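Local coordinates for protein fructosamine deglycase FrlB (Bacillus subtilis, PDB 3EUA) that converts a range of fructosamine 6-phosphates into glucose 6-phosphate and a free amino acid, at residues Gly230-Gly235 against Leu263-Lys268. Sequence-based numbering, arbitrary orientation.
Sequences GEYFHG and LTFSKK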
# COMPACT_ATOMS: atom_id res chain seq x y z
N GLY A 230 -11.29 4.46 2.02
CA GLY A 230 -11.15 5.94 2.02
C GLY A 230 -10.84 6.44 0.59
O GLY A 230 -11.53 7.34 0.06
N GLU A 231 -9.83 5.83 -0.03
CA GLU A 231 -9.39 6.17 -1.40
C GLU A 231 -10.50 6.09 -2.47
O GLU A 231 -10.47 6.83 -3.46
CB GLU A 231 -8.23 5.23 -1.78
CG GLU A 231 -6.87 5.48 -1.03
CD GLU A 231 -6.23 6.80 -1.42
OE1 GLU A 231 -5.38 6.76 -2.34
OE2 GLU A 231 -6.63 7.88 -0.91
N TYR A 232 -11.43 5.15 -2.27
CA TYR A 232 -12.60 4.90 -3.11
C TYR A 232 -13.28 6.15 -3.62
O TYR A 232 -13.55 6.29 -4.80
CB TYR A 232 -13.63 4.12 -2.27
CG TYR A 232 -14.91 3.63 -2.96
CD1 TYR A 232 -14.84 2.75 -4.04
CD2 TYR A 232 -16.17 3.95 -2.46
CE1 TYR A 232 -15.97 2.23 -4.64
CE2 TYR A 232 -17.32 3.41 -3.04
CZ TYR A 232 -17.20 2.55 -4.13
OH TYR A 232 -18.33 2.01 -4.74
N PHE A 233 -13.50 7.11 -2.71
CA PHE A 233 -14.21 8.34 -3.04
C PHE A 233 -13.36 9.41 -3.73
O PHE A 233 -13.84 10.53 -3.98
CB PHE A 233 -14.90 8.91 -1.77
CG PHE A 233 -16.02 8.07 -1.28
CD1 PHE A 233 -17.20 8.00 -2.00
CD2 PHE A 233 -15.92 7.34 -0.10
CE1 PHE A 233 -18.24 7.22 -1.58
CE2 PHE A 233 -16.95 6.55 0.33
CZ PHE A 233 -18.13 6.50 -0.40
N HIS A 234 -12.14 9.02 -4.12
CA HIS A 234 -11.22 9.93 -4.78
C HIS A 234 -10.75 9.38 -6.11
O HIS A 234 -9.66 9.72 -6.59
CB HIS A 234 -10.11 10.28 -3.80
CG HIS A 234 -10.67 10.90 -2.58
ND1 HIS A 234 -11.14 12.20 -2.55
CD2 HIS A 234 -10.98 10.37 -1.37
CE1 HIS A 234 -11.66 12.45 -1.36
NE2 HIS A 234 -11.57 11.36 -0.63
N GLY A 235 -11.62 8.57 -6.71
CA GLY A 235 -11.39 8.08 -8.03
C GLY A 235 -12.05 6.77 -8.38
O GLY A 235 -12.84 6.71 -9.31
N LEU A 263 -19.88 1.47 1.68
CA LEU A 263 -21.01 0.57 1.50
C LEU A 263 -22.26 1.34 1.14
O LEU A 263 -23.00 0.96 0.22
CB LEU A 263 -21.28 -0.24 2.77
CG LEU A 263 -22.48 -1.20 2.72
CD1 LEU A 263 -22.39 -2.19 1.54
CD2 LEU A 263 -22.65 -1.93 4.08
N THR A 264 -22.52 2.42 1.87
CA THR A 264 -23.69 3.24 1.62
C THR A 264 -23.76 3.68 0.15
O THR A 264 -24.79 3.52 -0.50
CB THR A 264 -23.73 4.50 2.57
OG1 THR A 264 -23.83 4.07 3.93
CG2 THR A 264 -24.90 5.38 2.26
N PHE A 265 -22.65 4.21 -0.36
CA PHE A 265 -22.61 4.66 -1.73
C PHE A 265 -22.82 3.49 -2.69
O PHE A 265 -23.65 3.59 -3.59
CB PHE A 265 -21.25 5.31 -2.02
CG PHE A 265 -21.11 5.77 -3.42
CD1 PHE A 265 -21.61 7.00 -3.81
CD2 PHE A 265 -20.43 4.99 -4.36
CE1 PHE A 265 -21.47 7.44 -5.08
CE2 PHE A 265 -20.29 5.42 -5.67
CZ PHE A 265 -20.81 6.64 -6.03
N SER A 266 -22.08 2.40 -2.47
CA SER A 266 -22.11 1.22 -3.33
C SER A 266 -23.51 0.60 -3.43
O SER A 266 -23.87 0.09 -4.49
CB SER A 266 -21.08 0.17 -2.86
OG SER A 266 -19.78 0.75 -2.81
N LYS A 267 -24.27 0.64 -2.33
CA LYS A 267 -25.64 0.13 -2.33
C LYS A 267 -26.58 1.00 -3.18
O LYS A 267 -27.56 0.49 -3.72
CB LYS A 267 -26.16 0.03 -0.90
CG LYS A 267 -25.52 -1.07 -0.06
CD LYS A 267 -26.45 -1.51 1.08
CE LYS A 267 -26.69 -0.46 2.14
NZ LYS A 267 -27.94 -0.77 2.92
N LYS A 268 -26.29 2.29 -3.31
CA LYS A 268 -27.11 3.18 -4.12
C LYS A 268 -26.81 3.07 -5.61
O LYS A 268 -27.73 3.06 -6.43
CB LYS A 268 -26.93 4.63 -3.66
CG LYS A 268 -27.87 5.65 -4.34
CD LYS A 268 -27.70 7.05 -3.69
CE LYS A 268 -28.64 8.12 -4.24
NZ LYS A 268 -30.05 7.77 -3.92
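With CG anti to the backbone N in both residues (chi1 -175° in Tyr232, 179° in Phe265), Tyr232 and Phe265 reach toward one another from the loop 230-235 and the helical segment 263-268. Tyr232 thereby delivers its hydroxyl to Ser266: Tyr232 OH donates to Ser266 OG at 2.7 Å. Ser266 OG is also hydrogen-bonded to Ala262 O, so the serine oxygen is held from both the loop tyrosine and the helix backbone. Tyr232 OH also lies at the edge of the Phe265 ring, 3.7 Å from Phe265 CD2, and Tyr232 CE2 is equally near that carbon. Phe233 completes an aromatic cluster. Its edge is directed at the face of Phe265 in an offset edge-to-face pair, planes at 81°. Phe233 CE1 lies 3.6 Å from Phe265 CB. Within the loop, Tyr232 CD2 sits 3.7 Å above the centre of the Phe233 ring. A phenylalanine in place of Tyr232 would probably keep much of the ring packing but leave Ser266 OG without its donor from the loop. Arg261 makes a cation-pi contact with Phe233, and Tyr323 of the second subunit meets Phe265 edge-to-face. In the second SIS domain, the contact thus ties the loop following strand 226-228 to helix 256-269, whose Ser266 also packs on Ile248 of strand 246-250 and on Leu273 of strand 273-277.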